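Local coordinates for protein beta-1,3-1,4-glucanase (Caldicellulosiruptor sp. F32, PDB 5H4R) that probably hydrolyses mixed-linkage beta-1,3-1,4-glucans such as lichenan, as a family 5 glycoside hydrolase, and binds cellotetraose in its sugar cleft, at residues P100-N105 with H141-P146; E184-P189 with M238-A243; L53-D58 with T74-V79. The protein carries 1 engineered substitution. One frame throughout, in Å; residues are numbered along the deposited sequence.

Contact 1: residues P100-N105 with H141-P146. With BGC (beta-D-glucopyranose), chain B; BGC (beta-D-glucopyranose), chain C.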
loop_
_atom_site.group_PDB
_atom_site.type_symbol
_atom_site.label_atom_id
_atom_site.label_comp_id
_atom_site.label_asym_id
_atom_site.label_seq_id
_atom_site.Cartn_x
_atom_site.Cartn_y
_atom_site.Cartn_z
ATOM N N PRO A 100 -7.038 1.464 1.953
ATOM C CA PRO A 100 -6.416 2.633 2.587
ATOM C C PRO A 100 -7.479 3.514 3.211
ATOM O O PRO A 100 -8.551 3.731 2.632
ATOM C CB PRO A 100 -5.707 3.327 1.420
ATOM C CG PRO A 100 -6.498 2.924 0.204
ATOM C CD PRO A 100 -6.957 1.514 0.484
ATOM N N VAL A 101 -7.185 4.028 4.407
ATOM C CA VAL A 101 -8.153 4.845 5.133
ATOM C C VAL A 101 -7.473 6.121 5.609
ATOM O O VAL A 101 -6.470 6.065 6.329
ATOM C CB VAL A 101 -8.760 4.111 6.338
ATOM C CG1 VAL A 101 -9.794 5.011 6.997
ATOM C CG2 VAL A 101 -9.388 2.795 5.891
ATOM N N SER A 102 -8.071 7.257 5.293
ATOM C CA SER A 102 -7.658 8.517 5.903
ATOM C C SER A 102 -8.618 8.814 7.046
ATOM O O SER A 102 -9.833 8.877 6.838
ATOM C CB SER A 102 -7.643 9.647 4.884
ATOM O OG SER A 102 -6.682 9.354 3.893
ATOM N N TRP A 103 -8.073 8.992 8.252
ATOM C CA TRP A 103 -8.908 9.152 9.443
ATOM C C TRP A 103 -9.074 10.593 9.906
ATOM O O TRP A 103 -9.978 10.856 10.711
ATOM C CB TRP A 103 -8.342 8.339 10.621
ATOM C CG TRP A 103 -8.064 6.901 10.299
ATOM C CD1 TRP A 103 -6.898 6.379 9.811
ATOM C CD2 TRP A 103 -8.997 5.797 10.387
ATOM N NE1 TRP A 103 -7.042 5.026 9.602
ATOM C CE2 TRP A 103 -8.317 4.648 9.947
ATOM C CE3 TRP A 103 -10.337 5.680 10.792
ATOM C CZ2 TRP A 103 -8.913 3.402 9.908
ATOM C CZ3 TRP A 103 -10.936 4.437 10.732
ATOM C CH2 TRP A 103 -10.205 3.301 10.308
ATOM N N HIS A 104 -8.214 11.519 9.464
ATOM C CA HIS A 104 -8.159 12.822 10.131
ATOM C C HIS A 104 -9.407 13.668 9.911
ATOM O O HIS A 104 -9.658 14.576 10.722
ATOM C CB HIS A 104 -6.899 13.601 9.716
ATOM C CG HIS A 104 -6.975 14.256 8.370
ATOM N ND1 HIS A 104 -6.463 13.669 7.230
ATOM C CD2 HIS A 104 -7.450 15.464 7.988
ATOM C CE1 HIS A 104 -6.643 14.478 6.203
ATOM N NE2 HIS A 104 -7.235 15.578 6.634
ATOM N N ASN A 105 -10.205 13.409 8.863
ATOM C CA ASN A 105 -11.475 14.108 8.704
ATOM C C ASN A 105 -12.596 13.445 9.475
ATOM O O ASN A 105 -13.758 13.847 9.320
ATOM C CB ASN A 105 -11.882 14.200 7.225
ATOM C CG ASN A 105 -10.933 15.035 6.404
ATOM O OD1 ASN A 105 -10.367 14.547 5.425
ATOM N ND2 ASN A 105 -10.755 16.295 6.782
ATOM N N HIS A 141 -3.715 6.596 6.042
ATOM C CA HIS A 141 -3.316 7.002 4.704
ATOM C C HIS A 141 -2.992 8.491 4.675
ATOM O O HIS A 141 -1.887 8.882 5.110
ATOM C CB HIS A 141 -4.381 6.549 3.698
ATOM C CG HIS A 141 -3.830 6.328 2.335
ATOM N ND1 HIS A 141 -3.123 5.189 1.989
ATOM C CD2 HIS A 141 -3.851 7.119 1.231
ATOM C CE1 HIS A 141 -2.761 5.284 0.722
ATOM N NE2 HIS A 141 -3.199 6.438 0.239
ATOM N N HIS A 142 -3.867 9.354 4.136
ATOM C CA HIS A 142 -3.549 10.776 3.906
ATOM C C HIS A 142 -3.791 11.606 5.163
ATOM O O HIS A 142 -4.571 12.560 5.171
ATOM C CB HIS A 142 -4.357 11.388 2.766
ATOM C CG HIS A 142 -4.092 10.825 1.411
ATOM N ND1 HIS A 142 -2.826 10.684 0.877
ATOM C CD2 HIS A 142 -4.955 10.419 0.444
ATOM C CE1 HIS A 142 -2.922 10.181 -0.346
ATOM N NE2 HIS A 142 -4.203 10.025 -0.634
ATOM N N ASP A 143 -3.063 11.245 6.222
ATOM C CA ASP A 143 -3.096 11.922 7.509
ATOM C C ASP A 143 -1.740 12.528 7.858
ATOM O O ASP A 143 -1.429 12.735 9.030
ATOM C CB ASP A 143 -3.523 10.960 8.618
ATOM C CG ASP A 143 -4.955 10.467 8.469
ATOM O OD1 ASP A 143 -5.753 11.128 7.789
ATOM O OD2 ASP A 143 -5.294 9.440 9.099
ATOM N N ILE A 144 -0.921 12.848 6.857
ATOM C CA ILE A 144 0.454 13.274 7.099
ATOM C C ILE A 144 0.437 14.802 7.153
ATOM O O ILE A 144 0.606 15.497 6.148
ATOM C CB ILE A 144 1.415 12.725 6.049
ATOM C CG1 ILE A 144 1.194 11.215 5.852
ATOM C CG2 ILE A 144 2.866 13.043 6.439
ATOM C CD1 ILE A 144 1.394 10.352 7.106
ATOM N N MET A 145 0.236 15.332 8.355
ATOM C CA MET A 145 0.160 16.770 8.561
ATOM C C MET A 145 0.416 17.061 10.031
ATOM O O MET A 145 0.088 16.236 10.893
ATOM C CB MET A 145 -1.209 17.309 8.118
ATOM C CG MET A 145 -2.366 16.412 8.443
ATOM S SD MET A 145 -3.846 16.694 7.413
ATOM C CE MET A 145 -4.211 18.328 7.993
ATOM N N PRO A 146 0.986 18.215 10.349
ATOM C CA PRO A 146 1.170 18.574 11.753
ATOM C C PRO A 146 -0.161 18.535 12.497
ATOM O O PRO A 146 -1.188 18.983 11.998
ATOM C CB PRO A 146 1.752 19.990 11.679
ATOM C CG PRO A 146 2.417 20.041 10.327
ATOM C CD PRO A 146 1.509 19.251 9.438
HETATM C C2 BGC B . -0.356 7.212 -2.552
HETATM C C3 BGC B . -1.714 7.099 -3.222
HETATM C C4 BGC B . -1.608 7.794 -4.568
HETATM C C5 BGC B . -0.752 6.866 -5.427
HETATM C C6 BGC B . -0.532 7.424 -6.838
HETATM C C1 BGC B . 0.830 7.143 -3.532
HETATM O O2 BGC B . -0.246 6.223 -1.507
HETATM O O3 BGC B . -2.659 7.743 -2.374
HETATM O O4 BGC B . -2.916 7.899 -5.120
HETATM O O5 BGC B . 0.515 6.609 -4.820
HETATM O O6 BGC B . -0.052 8.773 -6.844
HETATM C C2 BGC C . -4.413 9.011 -6.589
HETATM C C3 BGC C . -4.814 10.382 -7.114
HETATM C C4 BGC C . -5.122 11.302 -5.935
HETATM C C5 BGC C . -3.945 11.319 -4.956
HETATM C C6 BGC C . -4.246 12.122 -3.700
HETATM C C1 BGC C . -3.238 9.173 -5.639
HETATM O O2 BGC C . -4.057 8.173 -7.696
HETATM O O3 BGC C . -5.973 10.194 -7.939
HETATM O O4 BGC C . -5.251 12.632 -6.463
HETATM O O5 BGC C . -3.644 10.006 -4.552
HETATM O O6 BGC C . -3.022 12.304 -2.951
#
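Pro100 to His104 run beside His141 to Met145, in the loops that follow strands 96-99 and 135-139 of the eight-stranded TIM barrel; both lie at the carboxy-terminal end of the sheet, where the glucan chain binds. Pro100 lays CB over one face of the His141 ring, off centre toward the rim, in a CH-pi contact 3.6 Å from CB to the ring centroid. The edge of the same imidazole meets sugar: His141 NE2 and O3 of the BGC in chain B are hydrogen-bonded at 3.0 Å, while ND1 is tied to Asn139. Val101 joins through its backbone, its O accepting His141 N at 2.8 Å. Ser102 OG takes His142 N at 2.8 Å and is also bonded to Asp58 O, linking a third loop. Trp103 and His104 then close on the buried carboxylate of Asp143. Trp103 N reaches OD2 of Asp143 at 2.9 Å on the syn lone pair, and OD2 is bonded as well to Tyr162 OH; the Trp103 NE1 goes elsewhere, to Asn139 O. Asp143 OD1 accepts both His104 N and His104 ND1, arriving from the same face of the carboxylate. The ring can do this because CG of His104 sits between backbone N and carbonyl carbon (chi1 78°), which brings ND1 round to 2.7 Å from Asp143 OD1, ring and carboxylate planes 82° apart. So many donors would probably favour an ionised Asp143. Over the centre of the His104 ring lies Met145 SD, 3.7 Å from the centroid and 11° off the normal.

Contact 2: residues E184-P189 with M238-A243. Engineered in segment 184-189: Gln188 (natural residue Glu). With BGC (beta-D-glucopyranose), chain D; BGC (beta-D-glucopyranose), chain B.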
loop_
_atom_site.group_PDB
_atom_site.type_symbol
_atom_site.label_atom_id
_atom_site.label_comp_id
_atom_site.label_asym_id
_atom_site.label_seq_id
_atom_site.Cartn_x
_atom_site.Cartn_y
_atom_site.Cartn_z
ATOM N N GLU A 184 -1.330 -1.998 8.621
ATOM C CA GLU A 184 -0.201 -1.259 8.053
ATOM C C GLU A 184 -0.093 0.085 8.761
ATOM O O GLU A 184 -1.022 0.890 8.683
ATOM C CB GLU A 184 -0.416 -1.062 6.539
ATOM C CG GLU A 184 0.620 -0.173 5.859
ATOM C CD GLU A 184 0.209 0.208 4.443
ATOM O OE1 GLU A 184 -0.050 -0.712 3.638
ATOM O OE2 GLU A 184 0.081 1.432 4.144
ATOM N N ALA A 185 1.052 0.343 9.408
ATOM C CA ALA A 185 1.171 1.435 10.370
ATOM C C ALA A 185 0.683 2.754 9.803
ATOM O O ALA A 185 -0.062 3.504 10.448
ATOM C CB ALA A 185 2.629 1.567 10.794
ATOM N N VAL A 186 1.176 3.078 8.613
ATOM C CA VAL A 186 0.970 4.375 7.991
ATOM C C VAL A 186 1.408 4.175 6.553
ATOM O O VAL A 186 2.194 3.263 6.260
ATOM C CB VAL A 186 1.799 5.472 8.716
ATOM C CG1 VAL A 186 3.277 5.187 8.681
ATOM C CG2 VAL A 186 1.505 6.850 8.138
ATOM N N ASN A 187 0.905 5.021 5.661
ATOM C CA ASN A 187 1.097 4.862 4.227
ATOM C C ASN A 187 2.465 5.350 3.762
ATOM O O ASN A 187 3.361 4.540 3.506
ATOM C CB ASN A 187 -0.052 5.592 3.518
ATOM C CG ASN A 187 0.059 5.563 2.048
ATOM O OD1 ASN A 187 0.250 4.504 1.459
ATOM N ND2 ASN A 187 -0.091 6.727 1.412
ATOM N N GLN A 188 2.656 6.663 3.679
ATOM C CA GLN A 188 3.886 7.246 3.124
ATOM C C GLN A 188 4.361 8.350 4.064
ATOM O O GLN A 188 4.282 9.547 3.763
ATOM C CB GLN A 188 3.674 7.756 1.698
ATOM C CG GLN A 188 3.418 6.621 0.768
ATOM C CD GLN A 188 3.283 6.981 -0.683
ATOM O OE1 GLN A 188 3.580 6.147 -1.534
ATOM N NE2 GLN A 188 2.775 8.174 -0.979
ATOM N N PRO A 189 4.878 7.972 5.224
ATOM C CA PRO A 189 5.266 8.980 6.222
ATOM C C PRO A 189 6.438 9.802 5.713
ATOM O O PRO A 189 7.439 9.254 5.253
ATOM C CB PRO A 189 5.649 8.142 7.449
ATOM C CG PRO A 189 6.080 6.849 6.896
ATOM C CD PRO A 189 5.227 6.608 5.646
ATOM N N MET A 238 2.450 -4.465 8.880
ATOM C CA MET A 238 3.300 -3.875 7.859
ATOM C C MET A 238 3.820 -2.526 8.332
ATOM O O MET A 238 3.058 -1.735 8.888
ATOM C CB MET A 238 2.520 -3.713 6.547
ATOM C CG MET A 238 2.278 -5.012 5.792
ATOM S SD MET A 238 1.088 -4.851 4.422
ATOM C CE MET A 238 1.941 -3.689 3.332
ATOM N N VAL A 239 5.113 -2.264 8.088
ATOM C CA VAL A 239 5.692 -0.973 8.441
ATOM C C VAL A 239 6.499 -0.458 7.262
ATOM O O VAL A 239 7.257 -1.225 6.643
ATOM C CB VAL A 239 6.588 -1.041 9.684
ATOM C CG1 VAL A 239 5.747 -1.358 10.913
ATOM C CG2 VAL A 239 7.705 -2.047 9.486
ATOM N N PRO A 240 6.366 0.829 6.943
ATOM C CA PRO A 240 7.195 1.442 5.898
ATOM C C PRO A 240 8.375 2.191 6.484
ATOM O O PRO A 240 8.381 2.506 7.681
ATOM C CB PRO A 240 6.215 2.432 5.247
ATOM C CG PRO A 240 5.476 2.931 6.407
ATOM C CD PRO A 240 5.301 1.759 7.351
ATOM N N GLY A 241 9.310 2.562 5.605
ATOM C CA GLY A 241 10.243 3.636 5.858
ATOM C C GLY A 241 9.772 4.946 5.238
ATOM O O GLY A 241 8.632 5.095 4.802
ATOM N N TYR A 242 10.678 5.915 5.218
ATOM C CA TYR A 242 10.347 7.243 4.727
ATOM C C TYR A 242 9.717 7.181 3.338
ATOM O O TYR A 242 10.272 6.589 2.411
ATOM C CB TYR A 242 11.607 8.111 4.717
ATOM C CG TYR A 242 11.324 9.577 4.508
ATOM C CD1 TYR A 242 11.192 10.111 3.219
ATOM C CD2 TYR A 242 11.160 10.430 5.594
ATOM C CE1 TYR A 242 10.901 11.460 3.047
ATOM C CE2 TYR A 242 10.876 11.769 5.437
ATOM C CZ TYR A 242 10.764 12.285 4.164
ATOM O OH TYR A 242 10.477 13.606 4.027
ATOM N N ALA A 243 8.541 7.798 3.215
ATOM C CA ALA A 243 7.783 7.910 1.969
ATOM C C ALA A 243 7.403 6.550 1.390
ATOM O O ALA A 243 6.976 6.471 0.234
ATOM C CB ALA A 243 8.551 8.738 0.928
HETATM C C2 BGC D . 3.378 10.672 -5.837
HETATM C C3 BGC D . 2.283 10.251 -4.859
HETATM C C4 BGC D . 2.275 8.731 -4.685
HETATM C C5 BGC D . 3.678 8.264 -4.277
HETATM C C6 BGC D . 3.941 6.757 -4.403
HETATM C C1 BGC D . 4.733 10.164 -5.339
HETATM O O1 BGC D . 5.801 10.436 -6.267
HETATM O O2 BGC D . 3.347 12.102 -5.943
HETATM O O3 BGC D . 1.013 10.675 -5.354
HETATM O O4 BGC D . 1.280 8.496 -3.668
HETATM O O5 BGC D . 4.613 8.760 -5.217
HETATM O O6 BGC D . 5.355 6.461 -4.231
HETATM C C2 BGC B . -0.356 7.212 -2.552
HETATM C C3 BGC B . -1.714 7.099 -3.222
HETATM C C4 BGC B . -1.608 7.794 -4.568
HETATM C C5 BGC B . -0.752 6.866 -5.427
HETATM C C6 BGC B . -0.532 7.424 -6.838
HETATM C C1 BGC B . 0.830 7.143 -3.532
HETATM O O2 BGC B . -0.246 6.223 -1.507
HETATM O O3 BGC B . -2.659 7.743 -2.374
HETATM O O4 BGC B . -2.916 7.899 -5.120
HETATM O O5 BGC B . 0.515 6.609 -4.820
HETATM O O6 BGC B . -0.052 8.773 -6.844
#
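Ala185 N to Met238 O (2.9 Å) and Ala243 N to Pro189 O (2.7 Å) are the backbone hydrogen bonds closing the contact's ends, the first beside the parallel Glu184-Met238 bridge. Between them the contact is mostly apolar: Pro240 CG wedges between Val186 CG1 (3.9 Å) and Pro189 CD (3.8 Å), though Val186 O comes within 3.3 Å of it. Sugar bonds come from the loop after strand 181-184. Asn187 CG, anti to the backbone N (chi1 177°), carries the amide away from segment 238-243, and ND2 donates to O2 of the chain B BGC at 3.0 Å; Arg98 holds OD1. With an alanine here, that sugar hydroxyl would probably lose its amide donor and Arg98 an acceptor. The engineered Gln188, glutamate in nature, sends NE2 to O4 of the chain D BGC at 3.1 Å, the oxygen joining it to the chain B sugar; OE1 bonds His272. Asn187, the natural glutamate and Pro189 match the Asn-Glu-Pro motif of family 5, whose glutamate is probably the acid/base, consistent with NE2 on the glycosidic oxygen. Strands 135-139 and 267-272 flank the pair within the barrel, and helix 205-226 covers Ala185, Val239 and Tyr242 from outside.

Contact 3: residues L53-D58 with T74-V79. With BGC (beta-D-glucopyranose), chain C; BGC (beta-D-glucopyranose), chain E.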
loop_
_atom_site.group_PDB
_atom_site.type_symbol
_atom_site.label_atom_id
_atom_site.label_comp_id
_atom_site.label_asym_id
_atom_site.label_seq_id
_atom_site.Cartn_x
_atom_site.Cartn_y
_atom_site.Cartn_z
ATOM N N LEU A 53 -8.436 -0.625 -3.048
ATOM C CA LEU A 53 -9.651 0.194 -3.078
ATOM C C LEU A 53 -9.225 1.666 -2.987
ATOM O O LEU A 53 -9.389 2.353 -1.978
ATOM C CB LEU A 53 -10.562 -0.226 -1.935
ATOM C CG LEU A 53 -11.970 0.373 -1.956
ATOM C CD1 LEU A 53 -12.773 -0.159 -3.120
ATOM C CD2 LEU A 53 -12.644 0.088 -0.638
ATOM N N GLY A 54 -8.602 2.137 -4.067
ATOM C CA GLY A 54 -7.997 3.444 -4.052
ATOM C C GLY A 54 -8.995 4.577 -4.209
ATOM O O GLY A 54 -10.073 4.440 -4.795
ATOM N N ASN A 55 -8.599 5.746 -3.706
ATOM C CA ASN A 55 -9.422 6.958 -3.773
ATOM C C ASN A 55 -10.824 6.733 -3.201
ATOM O O ASN A 55 -11.808 7.313 -3.671
ATOM C CB ASN A 55 -9.496 7.490 -5.203
ATOM C CG ASN A 55 -8.265 8.333 -5.573
ATOM O OD1 ASN A 55 -7.288 8.399 -4.830
ATOM N ND2 ASN A 55 -8.329 8.991 -6.720
ATOM N N THR A 56 -10.898 5.932 -2.135
ATOM C CA THR A 56 -12.154 5.563 -1.506
ATOM C C THR A 56 -12.112 6.089 -0.082
ATOM O O THR A 56 -12.325 7.284 0.130
ATOM C CB THR A 56 -12.383 4.060 -1.662
ATOM O OG1 THR A 56 -12.222 3.744 -3.063
ATOM C CG2 THR A 56 -13.781 3.677 -1.214
ATOM N N PHE A 57 -11.908 5.233 0.937
ATOM C CA PHE A 57 -11.834 5.727 2.318
ATOM C C PHE A 57 -10.607 6.590 2.582
ATOM O O PHE A 57 -10.531 7.239 3.638
ATOM C CB PHE A 57 -11.851 4.547 3.279
ATOM C CG PHE A 57 -13.138 3.781 3.227
ATOM C CD1 PHE A 57 -14.289 4.304 3.789
ATOM C CD2 PHE A 57 -13.209 2.576 2.587
ATOM C CE1 PHE A 57 -15.498 3.588 3.755
ATOM C CE2 PHE A 57 -14.391 1.882 2.514
ATOM C CZ PHE A 57 -15.541 2.385 3.103
ATOM N N ASP A 58 -9.672 6.630 1.640
ATOM C CA ASP A 58 -8.490 7.483 1.719
ATOM C C ASP A 58 -8.726 8.919 1.257
ATOM O O ASP A 58 -7.868 9.778 1.483
ATOM C CB ASP A 58 -7.324 6.889 0.909
ATOM C CG ASP A 58 -7.732 6.337 -0.465
ATOM O OD1 ASP A 58 -8.715 5.561 -0.564
ATOM O OD2 ASP A 58 -7.041 6.689 -1.452
ATOM N N THR A 74 -17.015 8.314 -1.359
ATOM C CA THR A 74 -17.298 8.413 -2.784
ATOM C C THR A 74 -16.906 9.747 -3.394
ATOM O O THR A 74 -17.090 9.943 -4.599
ATOM C CB THR A 74 -18.786 8.143 -3.033
ATOM O OG1 THR A 74 -19.597 9.044 -2.257
ATOM C CG2 THR A 74 -19.105 6.727 -2.624
ATOM N N ALA A 75 -16.342 10.655 -2.602
ATOM C CA ALA A 75 -16.025 11.985 -3.111
ATOM C C ALA A 75 -15.071 11.940 -4.304
ATOM O O ALA A 75 -15.141 12.796 -5.195
ATOM C CB ALA A 75 -15.415 12.833 -2.001
ATOM N N TRP A 76 -14.121 11.009 -4.296
ATOM C CA TRP A 76 -13.150 10.885 -5.363
ATOM C C TRP A 76 -13.507 9.779 -6.350
ATOM O O TRP A 76 -13.490 10.024 -7.560
ATOM C CB TRP A 76 -11.749 10.657 -4.771
ATOM C CG TRP A 76 -11.165 11.872 -4.060
ATOM C CD1 TRP A 76 -11.732 13.106 -3.914
ATOM C CD2 TRP A 76 -9.898 11.931 -3.393
ATOM N NE1 TRP A 76 -10.883 13.940 -3.222
ATOM C CE2 TRP A 76 -9.755 13.237 -2.878
ATOM C CE3 TRP A 76 -8.872 11.002 -3.176
ATOM C CZ2 TRP A 76 -8.628 13.636 -2.165
ATOM C CZ3 TRP A 76 -7.757 11.404 -2.467
ATOM C CH2 TRP A 76 -7.642 12.702 -1.976
ATOM N N CYS A 77 -13.868 8.580 -5.874
ATOM C CA CYS A 77 -14.090 7.456 -6.785
ATOM C C CYS A 77 -15.494 7.440 -7.365
ATOM O O CYS A 77 -15.712 6.802 -8.405
ATOM C CB CYS A 77 -13.832 6.130 -6.066
ATOM S SG CYS A 77 -15.006 5.750 -4.746
ATOM N N GLY A 78 -16.440 8.127 -6.722
ATOM C CA GLY A 78 -17.771 8.342 -7.238
ATOM C C GLY A 78 -18.742 7.192 -7.112
ATOM O O GLY A 78 -19.852 7.293 -7.662
ATOM N N VAL A 79 -18.362 6.084 -6.481
ATOM C CA VAL A 79 -19.204 4.885 -6.445
ATOM C C VAL A 79 -19.076 4.251 -5.070
ATOM O O VAL A 79 -17.970 3.989 -4.613
ATOM C CB VAL A 79 -18.796 3.858 -7.528
ATOM C CG1 VAL A 79 -19.704 2.626 -7.491
ATOM C CG2 VAL A 79 -18.805 4.470 -8.925
HETATM C C2 BGC C . -4.413 9.011 -6.589
HETATM C C3 BGC C . -4.814 10.382 -7.114
HETATM C C4 BGC C . -5.122 11.302 -5.935
HETATM C C5 BGC C . -3.945 11.319 -4.956
HETATM C C6 BGC C . -4.246 12.122 -3.700
HETATM C C1 BGC C . -3.238 9.173 -5.639
HETATM O O2 BGC C . -4.057 8.173 -7.696
HETATM O O3 BGC C . -5.973 10.194 -7.939
HETATM O O4 BGC C . -5.251 12.632 -6.463
HETATM O O5 BGC C . -3.644 10.006 -4.552
HETATM O O6 BGC C . -3.022 12.304 -2.951
HETATM C C2 BGC E . -6.240 14.782 -6.476
HETATM C C3 BGC E . -7.495 15.602 -6.185
HETATM C C4 BGC E . -8.656 14.933 -6.887
HETATM C C5 BGC E . -8.719 13.442 -6.509
HETATM C C6 BGC E . -9.892 12.759 -7.183
HETATM C C1 BGC E . -6.444 13.305 -6.135
HETATM O O2 BGC E . -5.199 15.341 -5.682
HETATM O O3 BGC E . -7.320 16.942 -6.692
HETATM O O4 BGC E . -9.830 15.606 -6.448
HETATM O O5 BGC E . -7.509 12.817 -6.937
HETATM O O6 BGC E . -9.714 12.874 -8.585
HETATM O O HOH W 1 -13.631 8.917 -2.477
HETATM O O HOH W 2 -10.763 8.504 -8.394
#
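The sugar cleft at the mouth of this TIM barrel is lined here by Asn55 and Trp76, which hold the part of the bound cellotetraose away from its reducing end. Asn55 belongs to the loop after strand 50-53, and Trp76 follows the short helix 72-75. The Trp76 indole offers one face to the BGC of chain E, whose C5 lies 3.6 Å above the plane over the ring centre, with C6 close by: a flat aromatic platform of the sort common in carbohydrate-binding sites. Against the rim of the indole stands the amide of Asn55, its OD1 3.5 Å from Trp76 CE3 near the ring plane and the two flat groups turned 70° apart. With CG anti to its carbonyl carbon (chi1 -82°), Asn55 sends ND2 to O3 of the chain C BGC at 2.9 Å in a fairly straight bond (162°). One side chain thus braces the tryptophan and grips the neighbouring sugar. Two waters complete the join. The first bridges the backbones, giving to Asn55 O at 2.7 Å and accepting from Trp76 N at 2.8 Å; the second accepts from Asn55 ND2 at 3.0 Å and gives weakly to Trp76 O. Behind the site the Asp58 carboxylate pins the turn that presents Asn55. OD2 takes Asn55 N on its syn lone pair, and OD1 receives Thr56 N at 2.7 Å from above the carboxylate plane. Phe61 also meets the Trp76 ring. Deeper in, Thr56 OG1 donates to Gly54 O, is bonded to Arg377 as well, and lies 3.8 Å from Cys77 SG.

Overall arrangement
From the N terminus, contact 3 comes first, closing the short excursion between strand 50-53 and the end of helix 72-75. Contact 1 follows, joining the loops after strands 96-99 and 135-139 around the intervening helix 116-131. Contact 2 then joins the loop after strand 181-184 to strand 237-240 and its exit, with helix 205-226 between. The three lie in series, neither nested nor crossing. Contact 1 is the middle link: the backbone of Ser102 bonds to that of Phe57 in contact 3, and His141 packs on Asn187 of contact 2. Contacts 2 and 3 do not touch; together the three line the glucan cleft over the first five strands of the barrel.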